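Local coordinates for pyridoxine 4-oxidase (Mesorhizobium loti, PDB 4HA6), which catalyses the FAD-dependent oxidation of pyridoxine to pyridoxal, as a member of the GMC oxidoreductase family, at residues G91-H96 with T181-N186; E125-G130 with L141-P146; G175-V180 with M317-A322. All coordinates share one frame; numbering follows the deposited sequence.

Contact 1 lies against the flavin and between the other two, touching both. Its G91 hydrogen-bonds the isoalloxazine and lies about 4 Å by nearest atoms from bound pyridoxamine. Contact 2, whose centre is about 10 Å from that of contact 1, is nested within the loop that contact 1 closes; the two are tied by the salt bridge from R94 NH2 to E125 OE1 (2.6 Å). Contact 3, its centre about 11 Å from that of contact 1, alternates with it along the sequence and meets it where N183 OD1 lies 2.8 Å from M317 N. Contacts 2 and 3 do not touch: their nearest atoms are about 9 Å apart, their centres about 19 Å.

Contact 1: G91-H96 with T181-N186; sequences GYMRGH and TPNSLN. With FAD (flavin-adenine dinucleotide), chain B.
Y92 and S184 supply the one direct hydrogen bond between the loops G91-H96 and T181-N186: Y92 N to S184 O, 3.0 Å, at 165° and with the donor raised above the carbonyl plane. The same oxygen receives a CA-H···O contact from G91 CA at 3.6 Å, within a single backbone bridge between G91 and L185. Two waters widen the polar seam. One gives hydrogen bonds to G91 O and N186 OD1 (2.7 Å to the latter); the other donates to Y92 O and accepts from S184 N.

Side chains add looser packing. N186 ND2 lies 3.8 Å from Y92 CD1, the amide and ring planes 62° apart, while ND2 itself bonds to P142 O. A bend at chi2 (75°) turns the M93 chain so that its CE rests 3.7 Å from N183 OD1, whose polar partner is M317 N.

Cofactor bonds use both polar backbone atoms of G91: its N donates to FAD O4 (2.7 Å) and its O accepts from FAD N3 (2.8 Å), gripping the pyrimidine part of the flavin. Around this buried site, Y92 packs on F121 of helix 114-124 and A491 of helix 490-506, with N186 beside H490 of the latter.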
loop_
_atom_site.group_PDB
_atom_site.type_symbol
_atom_site.label_atom_id
_atom_site.label_comp_id
_atom_site.label_asym_id
_atom_site.label_seq_id
_atom_site.Cartn_x
_atom_site.Cartn_y
_atom_site.Cartn_z
ATOM N N GLY A 91 8.003 -4.274 -3.643
ATOM C CA GLY A 91 7.976 -3.584 -4.920
ATOM C C GLY A 91 8.010 -2.092 -4.675
ATOM O O GLY A 91 7.362 -1.607 -3.730
ATOM N N TYR A 92 8.772 -1.367 -5.495
ATOM C CA TYR A 92 8.822 0.096 -5.410
ATOM C C TYR A 92 8.297 0.723 -6.707
ATOM O O TYR A 92 8.961 0.660 -7.756
ATOM C CB TYR A 92 10.249 0.572 -5.142
ATOM C CG TYR A 92 10.368 2.062 -4.884
ATOM C CD1 TYR A 92 10.084 2.600 -3.627
ATOM C CD2 TYR A 92 10.770 2.928 -5.898
ATOM C CE1 TYR A 92 10.203 3.971 -3.385
ATOM C CE2 TYR A 92 10.892 4.301 -5.668
ATOM C CZ TYR A 92 10.602 4.812 -4.419
ATOM O OH TYR A 92 10.718 6.168 -4.217
ATOM N N MET A 93 7.102 1.308 -6.632
ATOM C CA MET A 93 6.476 1.971 -7.774
ATOM C C MET A 93 5.995 3.346 -7.324
ATOM O O MET A 93 5.085 3.428 -6.502
ATOM C CB MET A 93 5.249 1.167 -8.253
ATOM C CG MET A 93 5.551 -0.123 -9.020
ATOM S SD MET A 93 6.109 -1.519 -8.000
ATOM C CE MET A 93 5.600 -2.871 -9.078
ATOM N N ARG A 94 6.580 4.421 -7.851
ATOM C CA ARG A 94 6.125 5.765 -7.482
ATOM C C ARG A 94 4.650 5.960 -7.831
ATOM O O ARG A 94 3.876 6.512 -7.050
ATOM C CB ARG A 94 6.935 6.842 -8.216
ATOM C CG ARG A 94 8.396 6.942 -7.842
ATOM C CD ARG A 94 9.065 7.969 -8.764
ATOM N NE ARG A 94 10.428 8.268 -8.333
ATOM C CZ ARG A 94 11.244 9.110 -8.959
ATOM N NH1 ARG A 94 10.841 9.745 -10.057
ATOM N NH2 ARG A 94 12.466 9.312 -8.492
ATOM N N GLY A 95 4.261 5.483 -9.008
ATOM C CA GLY A 95 2.953 5.793 -9.545
ATOM C C GLY A 95 3.178 6.566 -10.832
ATOM O O GLY A 95 4.328 6.823 -11.202
ATOM N N HIS A 96 2.092 6.927 -11.516
ATOM C CA HIS A 96 2.159 7.669 -12.773
ATOM C C HIS A 96 1.780 9.120 -12.513
ATOM O O HIS A 96 0.901 9.380 -11.691
ATOM C CB HIS A 96 1.181 7.047 -13.770
ATOM C CG HIS A 96 1.186 7.702 -15.116
ATOM N ND1 HIS A 96 0.354 8.753 -15.434
ATOM C CD2 HIS A 96 1.924 7.454 -16.225
ATOM C CE1 HIS A 96 0.569 9.119 -16.686
ATOM N NE2 HIS A 96 1.524 8.353 -17.185
ATOM N N THR A 181 9.152 -4.511 -17.755
ATOM C CA THR A 181 10.346 -4.316 -16.929
ATOM C C THR A 181 10.240 -5.196 -15.695
ATOM O O THR A 181 9.135 -5.456 -15.212
ATOM C CB THR A 181 10.513 -2.819 -16.487
ATOM O OG1 THR A 181 11.690 -2.653 -15.677
ATOM C CG2 THR A 181 9.311 -2.354 -15.696
ATOM N N PRO A 182 11.387 -5.678 -15.184
ATOM C CA PRO A 182 11.341 -6.260 -13.838
ATOM C C PRO A 182 10.939 -5.175 -12.844
ATOM O O PRO A 182 11.333 -4.018 -13.034
ATOM C CB PRO A 182 12.803 -6.662 -13.572
ATOM C CG PRO A 182 13.448 -6.747 -14.923
ATOM C CD PRO A 182 12.734 -5.734 -15.783
ATOM N N ASN A 183 10.175 -5.525 -11.812
ATOM C CA ASN A 183 9.856 -4.567 -10.759
ATOM C C ASN A 183 11.113 -4.092 -10.054
ATOM O O ASN A 183 11.995 -4.894 -9.757
ATOM C CB ASN A 183 8.933 -5.201 -9.714
ATOM C CG ASN A 183 7.657 -5.754 -10.320
ATOM O OD1 ASN A 183 7.199 -5.273 -11.349
ATOM N ND2 ASN A 183 7.085 -6.775 -9.685
ATOM N N SER A 184 11.202 -2.791 -9.791
ATOM C CA SER A 184 12.229 -2.278 -8.891
ATOM C C SER A 184 11.889 -2.752 -7.486
ATOM O O SER A 184 10.706 -2.891 -7.155
ATOM C CB SER A 184 12.285 -0.750 -8.943
ATOM O OG SER A 184 12.560 -0.293 -10.269
ATOM N N LEU A 185 12.914 -3.006 -6.670
ATOM C CA LEU A 185 12.718 -3.619 -5.350
ATOM C C LEU A 185 13.524 -2.931 -4.247
ATOM O O LEU A 185 14.639 -2.452 -4.494
ATOM C CB LEU A 185 13.108 -5.094 -5.389
ATOM C CG LEU A 185 12.335 -6.031 -6.311
ATOM C CD1 LEU A 185 13.038 -7.366 -6.395
ATOM C CD2 LEU A 185 10.929 -6.216 -5.796
ATOM N N ASN A 186 12.972 -2.888 -3.035
ATOM C CA ASN A 186 13.735 -2.390 -1.890
ATOM C C ASN A 186 14.532 -3.526 -1.284
ATOM O O ASN A 186 14.133 -4.101 -0.264
ATOM C CB ASN A 186 12.843 -1.759 -0.816
ATOM C CG ASN A 186 12.089 -0.534 -1.311
ATOM O OD1 ASN A 186 10.927 -0.329 -0.949
ATOM N ND2 ASN A 186 12.747 0.293 -2.132
HETATM P PA FAD B . 1.605 0.826 8.070
HETATM O O1A FAD B . 2.984 0.693 7.437
HETATM O O2A FAD B . 0.671 -0.350 8.014
HETATM O O5B FAD B . 1.838 1.260 9.611
HETATM C C5B FAD B . 0.824 1.264 10.612
HETATM C C4B FAD B . 1.562 1.068 11.928
HETATM O O4B FAD B . 0.854 1.649 13.028
HETATM C C3B FAD B . 1.722 -0.413 12.244
HETATM O O3B FAD B . 3.085 -0.598 12.662
HETATM C C2B FAD B . 0.746 -0.674 13.389
HETATM O O2B FAD B . 1.218 -1.720 14.258
HETATM C C1B FAD B . 0.685 0.683 14.083
HETATM N N9A FAD B . -0.607 0.992 14.766
HETATM C C8A FAD B . -1.850 0.777 14.284
HETATM N N7A FAD B . -2.786 1.206 15.175
HETATM C C5A FAD B . -2.143 1.715 16.252
HETATM C C6A FAD B . -2.537 2.338 17.544
HETATM N N6A FAD B . -3.856 2.516 17.871
HETATM N N1A FAD B . -1.538 2.730 18.385
HETATM C C2A FAD B . -0.235 2.572 18.070
HETATM N N3A FAD B . 0.179 2.017 16.908
HETATM C C4A FAD B . -0.708 1.574 15.972
HETATM N N1 FAD B . 3.392 -1.656 -1.157
HETATM C C2 FAD B . 4.256 -1.472 -2.172
HETATM O O2 FAD B . 4.408 -0.315 -2.623
HETATM N N3 FAD B . 4.938 -2.487 -2.737
HETATM C C4 FAD B . 4.818 -3.756 -2.310
HETATM O O4 FAD B . 5.452 -4.697 -2.856
HETATM C C4X FAD B . 3.886 -4.038 -1.195
HETATM N N5 FAD B . 3.692 -5.284 -0.715
HETATM C C5X FAD B . 2.846 -5.510 0.320
HETATM C C6 FAD B . 2.661 -6.800 0.814
HETATM C C7 FAD B . 1.799 -7.031 1.881
HETATM C C7M FAD B . 1.613 -8.433 2.405
HETATM C C8 FAD B . 1.068 -5.892 2.504
HETATM C C8M FAD B . 0.131 -6.147 3.654
HETATM C C9 FAD B . 1.247 -4.596 2.020
HETATM C C9A FAD B . 2.107 -4.376 0.944
HETATM N N10 FAD B . 2.292 -3.075 0.445
HETATM C C10 FAD B . 3.174 -2.877 -0.627
HETATM C "C1'" FAD B . 1.564 -1.946 1.037
HETATM C "C2'" FAD B . 2.443 -1.067 1.912
HETATM O "O2'" FAD B . 3.245 -1.881 2.783
HETATM C "C3'" FAD B . 1.506 -0.172 2.726
HETATM O "O3'" FAD B . 0.604 0.483 1.818
HETATM C "C4'" FAD B . 2.278 0.859 3.530
HETATM O "O4'" FAD B . 3.209 0.159 4.375
HETATM C "C5'" FAD B . 1.339 1.739 4.362
HETATM O "O5'" FAD B . 2.107 2.362 5.389
HETATM P P FAD B . 1.368 3.231 6.513
HETATM O O1P FAD B . 2.375 4.099 7.256
HETATM O O2P FAD B . 0.131 3.875 5.921
HETATM O O3P FAD B . 0.809 2.094 7.496
HETATM O O HOH W 1 8.256 -0.286 -1.426
HETATM O O HOH W 2 9.147 -0.714 -10.456
#

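Contact 2: E125-G130 with L141-P146; sequences EDHPLG and LPIHLP
H127 reaches I143 and L145 because its CG stands opposite the backbone N (chi1 -160°), while I143 carries CG1 on the side of its own N (chi1 -42°), leaving CG2 to meet the imidazole. These residues lie just past the two-stranded parallel sheet formed by strands 125-126 and 141-142, the first of which directly follows helix 114-124. Register is set by the bridges E125 to L141 and D126 to P142, and D126 supplies both backbone bonds: its N donates to L141 O (2.8 Å) and its O accepts from I143 N (2.9 Å), both nearly straight (170° or more). In each the donor sits above the acceptor's carbonyl plane. P142 has no amide hydrogen to offer, but its CA makes a CA-H···O contact with D126 O.

Side-chain contacts are mainly apolar. H127 CD2 approaches I143 CG2 to 3.5 Å, and CE1 of the same ring lies 3.8 Å from L145 CD1, the two side chains crossing at about a right angle. E125 CG packs against I143 CG1 at 3.9 Å. P128 brings CG to within 3.6 Å of L145 CD1, and L129 CD1 also touches that methyl, so one leucine branch meets three successive residues of the 127-129 segment. H135 stacks on the H127 ring, while D126 directs its carboxylate to R188.

A type I turn from H127 to G130 then carries the chain onward, and the imidazole is held within it: L129 N donates to H127 ND1 at 3.0 Å, lying almost in the ring plane.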
loop_
_atom_site.group_PDB
_atom_site.type_symbol
_atom_site.label_atom_id
_atom_site.label_comp_id
_atom_site.label_asym_id
_atom_site.label_seq_id
_atom_site.Cartn_x
_atom_site.Cartn_y
_atom_site.Cartn_z
ATOM N N GLU A 125 15.056 8.197 -2.379
ATOM C CA GLU A 125 15.667 7.098 -3.126
ATOM C C GLU A 125 17.197 7.056 -3.128
ATOM O O GLU A 125 17.858 8.092 -3.266
ATOM C CB GLU A 125 15.172 7.165 -4.566
ATOM C CG GLU A 125 13.698 6.879 -4.654
ATOM C CD GLU A 125 13.078 7.404 -5.909
ATOM O OE1 GLU A 125 13.805 7.983 -6.751
ATOM O OE2 GLU A 125 11.854 7.239 -6.050
ATOM N N ASP A 126 17.753 5.855 -2.973
ATOM C CA ASP A 126 19.136 5.608 -3.407
ATOM C C ASP A 126 19.058 4.663 -4.591
ATOM O O ASP A 126 18.973 3.440 -4.414
ATOM C CB ASP A 126 20.008 4.997 -2.308
ATOM C CG ASP A 126 21.476 4.785 -2.763
ATOM O OD1 ASP A 126 21.975 5.560 -3.617
ATOM O OD2 ASP A 126 22.129 3.843 -2.260
ATOM N N HIS A 127 19.078 5.245 -5.790
ATOM C CA HIS A 127 18.750 4.546 -7.033
ATOM C C HIS A 127 19.982 4.433 -7.938
ATOM O O HIS A 127 20.788 5.358 -7.998
ATOM C CB HIS A 127 17.652 5.337 -7.756
ATOM C CG HIS A 127 16.886 4.544 -8.766
ATOM N ND1 HIS A 127 17.380 4.264 -10.024
ATOM C CD2 HIS A 127 15.652 3.986 -8.713
ATOM C CE1 HIS A 127 16.491 3.554 -10.694
ATOM N NE2 HIS A 127 15.429 3.379 -9.927
ATOM N N PRO A 128 20.126 3.306 -8.659
ATOM C CA PRO A 128 21.299 3.165 -9.529
ATOM C C PRO A 128 21.297 4.166 -10.691
ATOM O O PRO A 128 22.360 4.432 -11.239
ATOM C CB PRO A 128 21.191 1.722 -10.043
ATOM C CG PRO A 128 19.760 1.363 -9.898
ATOM C CD PRO A 128 19.276 2.103 -8.680
ATOM N N LEU A 129 20.132 4.711 -11.046
ATOM C CA LEU A 129 20.039 5.752 -12.074
ATOM C C LEU A 129 20.114 7.162 -11.470
ATOM O O LEU A 129 19.958 8.156 -12.176
ATOM C CB LEU A 129 18.727 5.610 -12.856
ATOM C CG LEU A 129 18.605 4.764 -14.118
ATOM C CD1 LEU A 129 19.616 3.636 -14.150
ATOM C CD2 LEU A 129 17.186 4.220 -14.242
ATOM N N GLY A 130 20.335 7.245 -10.162
ATOM C CA GLY A 130 20.465 8.529 -9.497
ATOM C C GLY A 130 21.472 9.432 -10.187
ATOM O O GLY A 130 22.582 9.007 -10.519
ATOM N N LEU A 141 16.592 4.982 1.237
ATOM C CA LEU A 141 15.916 3.771 0.763
ATOM C C LEU A 141 16.571 3.254 -0.508
ATOM O O LEU A 141 16.423 3.876 -1.567
ATOM C CB LEU A 141 14.445 4.080 0.417
ATOM C CG LEU A 141 13.300 3.117 0.763
ATOM C CD1 LEU A 141 12.161 3.191 -0.265
ATOM C CD2 LEU A 141 13.755 1.688 0.998
ATOM N N PRO A 142 17.277 2.110 -0.420
ATOM C CA PRO A 142 17.860 1.509 -1.626
ATOM C C PRO A 142 16.774 1.087 -2.606
ATOM O O PRO A 142 15.778 0.469 -2.208
ATOM C CB PRO A 142 18.572 0.259 -1.091
ATOM C CG PRO A 142 18.824 0.548 0.350
ATOM C CD PRO A 142 17.648 1.373 0.803
ATOM N N ILE A 143 16.956 1.433 -3.875
ATOM C CA ILE A 143 16.099 0.915 -4.933
ATOM C C ILE A 143 16.962 0.020 -5.825
ATOM O O ILE A 143 17.972 0.469 -6.379
ATOM C CB ILE A 143 15.476 2.041 -5.806
ATOM C CG1 ILE A 143 14.997 3.228 -4.955
ATOM C CG2 ILE A 143 14.361 1.467 -6.711
ATOM C CD1 ILE A 143 14.069 2.846 -3.785
ATOM N N HIS A 144 16.566 -1.239 -5.971
ATOM C CA HIS A 144 17.347 -2.191 -6.764
ATOM C C HIS A 144 16.656 -2.457 -8.095
ATOM O O HIS A 144 15.434 -2.643 -8.140
ATOM C CB HIS A 144 17.513 -3.488 -5.959
ATOM C CG HIS A 144 18.154 -4.616 -6.710
ATOM N ND1 HIS A 144 19.265 -4.454 -7.513
ATOM C CD2 HIS A 144 17.851 -5.939 -6.748
ATOM C CE1 HIS A 144 19.611 -5.626 -8.022
ATOM N NE2 HIS A 144 18.770 -6.542 -7.572
ATOM N N LEU A 145 17.437 -2.454 -9.174
ATOM C CA LEU A 145 16.942 -2.794 -10.507
ATOM C C LEU A 145 17.455 -4.187 -10.860
ATOM O O LEU A 145 18.613 -4.342 -11.246
ATOM C CB LEU A 145 17.451 -1.790 -11.554
ATOM C CG LEU A 145 17.004 -0.324 -11.483
ATOM C CD1 LEU A 145 17.589 0.511 -12.623
ATOM C CD2 LEU A 145 15.493 -0.215 -11.476
ATOM N N PRO A 146 16.599 -5.210 -10.720
ATOM C CA PRO A 146 17.083 -6.572 -10.959
ATOM C C PRO A 146 17.370 -6.801 -12.438
ATOM O O PRO A 146 16.647 -6.270 -13.283
ATOM C CB PRO A 146 15.899 -7.442 -10.515
ATOM C CG PRO A 146 15.074 -6.554 -9.597
ATOM C CD PRO A 146 15.207 -5.195 -10.240
#

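Contact 3: G175-V180 with M317-A322; sequences GEMIGV and MAYMRA
M177 and Y319 make the aromatic part of this contact, where the loop before strand 187-188 packs on strand 314-320, itself paired antiparallel with strand 333-338. The methionine chain runs extended (chi1 178°), which carries its methyl over the middle of the tyrosine face: CE is 3.6 Å from the ring centroid and only 10° off the normal, a CH-pi contact. SD follows above the same face at 4.9 Å from the centroid, a more distant Met-aromatic contact. H172 meets the ring edge-to-face, and the Y319 side chain lies about 6 Å from bound pyridoxamine.

Aliphatic contacts continue along the end of strand 314-320 and just past it. I178 lays CG1 3.6 Å from M320 CA and extends CD1 to R321 CG, in the aliphatic portion of an arginine whose NH1 bonds to Q330 O.

Polar links run through the backbone. G179 N donates to Y319 O over a longish 3.2 Å and at a bent 147°. A water donates to M177 O (2.6 Å) and G179 O (2.7 Å) while accepting from Y319 N (2.9 Å). The chemistry therefore divides the work: the water serves M177 O, G179 O and Y319 N, G179 N and Y319 O pair directly, and the methyl next to the polarisable sulfur rests on the pi face.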
loop_
_atom_site.group_PDB
_atom_site.type_symbol
_atom_site.label_atom_id
_atom_site.label_comp_id
_atom_site.label_asym_id
_atom_site.label_seq_id
_atom_site.Cartn_x
_atom_site.Cartn_y
_atom_site.Cartn_z
ATOM N N GLY A 175 8.403 8.285 -14.701
ATOM C CA GLY A 175 7.293 9.105 -15.160
ATOM C C GLY A 175 6.565 8.375 -16.275
ATOM O O GLY A 175 5.421 8.703 -16.607
ATOM N N GLU A 176 7.244 7.387 -16.859
ATOM C CA GLU A 176 6.636 6.466 -17.818
ATOM C C GLU A 176 6.449 5.116 -17.136
ATOM O O GLU A 176 7.427 4.485 -16.727
ATOM C CB GLU A 176 7.523 6.303 -19.061
ATOM C CG GLU A 176 6.932 5.363 -20.121
ATOM C CD GLU A 176 7.746 5.321 -21.404
ATOM O OE1 GLU A 176 7.354 4.583 -22.345
ATOM O OE2 GLU A 176 8.783 6.021 -21.464
ATOM N N MET A 177 5.201 4.668 -17.018
ATOM C CA MET A 177 4.904 3.472 -16.232
ATOM C C MET A 177 4.363 2.311 -17.087
ATOM O O MET A 177 4.506 1.134 -16.727
ATOM C CB MET A 177 3.955 3.852 -15.077
ATOM C CG MET A 177 3.515 2.716 -14.199
ATOM S SD MET A 177 2.873 3.385 -12.637
ATOM C CE MET A 177 2.494 1.862 -11.759
ATOM N N ILE A 178 3.776 2.638 -18.235
ATOM C CA ILE A 178 3.313 1.610 -19.172
ATOM C C ILE A 178 4.505 1.044 -19.925
ATOM O O ILE A 178 5.292 1.799 -20.503
ATOM C CB ILE A 178 2.313 2.178 -20.203
ATOM C CG1 ILE A 178 0.927 2.341 -19.576
ATOM C CG2 ILE A 178 2.206 1.276 -21.414
ATOM C CD1 ILE A 178 -0.087 2.927 -20.526
ATOM N N GLY A 179 4.643 -0.280 -19.923
ATOM C CA GLY A 179 5.759 -0.923 -20.608
ATOM C C GLY A 179 6.055 -2.266 -19.965
ATOM O O GLY A 179 5.213 -2.787 -19.226
ATOM N N VAL A 180 7.230 -2.833 -20.250
ATOM C CA VAL A 180 7.646 -4.092 -19.631
ATOM C C VAL A 180 8.993 -3.897 -18.933
ATOM O O VAL A 180 9.851 -3.173 -19.441
ATOM C CB VAL A 180 7.711 -5.265 -20.643
ATOM C CG1 VAL A 180 6.316 -5.638 -21.131
ATOM C CG2 VAL A 180 8.620 -4.924 -21.817
ATOM N N MET A 317 5.438 -6.583 -13.054
ATOM C CA MET A 317 4.140 -6.029 -13.431
ATOM C C MET A 317 4.277 -5.359 -14.772
ATOM O O MET A 317 5.246 -4.620 -14.998
ATOM C CB MET A 317 3.694 -4.948 -12.448
ATOM C CG MET A 317 3.495 -5.411 -11.039
ATOM S SD MET A 317 2.392 -6.801 -11.065
ATOM C CE MET A 317 3.603 -8.059 -10.636
ATOM N N ALA A 318 3.308 -5.594 -15.653
ATOM C CA ALA A 318 3.230 -4.858 -16.904
ATOM C C ALA A 318 1.964 -4.011 -16.871
ATOM O O ALA A 318 0.860 -4.547 -16.993
ATOM C CB ALA A 318 3.194 -5.814 -18.085
ATOM N N TYR A 319 2.123 -2.699 -16.690
ATOM C CA TYR A 319 0.996 -1.771 -16.757
ATOM C C TYR A 319 0.750 -1.367 -18.206
ATOM O O TYR A 319 1.693 -1.273 -18.994
ATOM C CB TYR A 319 1.289 -0.535 -15.899
ATOM C CG TYR A 319 1.562 -0.929 -14.476
ATOM C CD1 TYR A 319 0.510 -1.109 -13.588
ATOM C CD2 TYR A 319 2.858 -1.180 -14.032
ATOM C CE1 TYR A 319 0.740 -1.493 -12.276
ATOM C CE2 TYR A 319 3.104 -1.576 -12.712
ATOM C CZ TYR A 319 2.025 -1.737 -11.846
ATOM O OH TYR A 319 2.205 -2.141 -10.535
ATOM N N MET A 320 -0.511 -1.115 -18.557
ATOM C CA MET A 320 -0.843 -0.802 -19.942
ATOM C C MET A 320 -2.232 -0.176 -20.052
ATOM O O MET A 320 -2.988 -0.100 -19.072
ATOM C CB MET A 320 -0.758 -2.076 -20.798
ATOM C CG MET A 320 -1.758 -3.167 -20.389
ATOM S SD MET A 320 -1.389 -4.845 -21.001
ATOM C CE MET A 320 -0.140 -5.371 -19.828
ATOM N N ARG A 321 -2.576 0.272 -21.250
ATOM C CA ARG A 321 -3.919 0.750 -21.480
ATOM C C ARG A 321 -4.798 -0.490 -21.629
ATOM O O ARG A 321 -4.304 -1.581 -21.937
ATOM C CB ARG A 321 -3.970 1.648 -22.723
ATOM C CG ARG A 321 -3.069 2.892 -22.629
ATOM C CD ARG A 321 -3.550 3.889 -21.566
ATOM N NE ARG A 321 -4.776 4.551 -21.993
ATOM C CZ ARG A 321 -5.429 5.462 -21.278
ATOM N NH1 ARG A 321 -4.968 5.838 -20.087
ATOM N NH2 ARG A 321 -6.546 5.995 -21.758
ATOM N N ALA A 322 -6.089 -0.337 -21.382
ATOM C CA ALA A 322 -6.996 -1.475 -21.442
ATOM C C ALA A 322 -7.316 -1.946 -22.871
ATOM O O ALA A 322 -7.786 -3.067 -23.045
ATOM C CB ALA A 322 -8.270 -1.164 -20.697
HETATM O O HOH W 3 4.735 -1.502 -16.852
#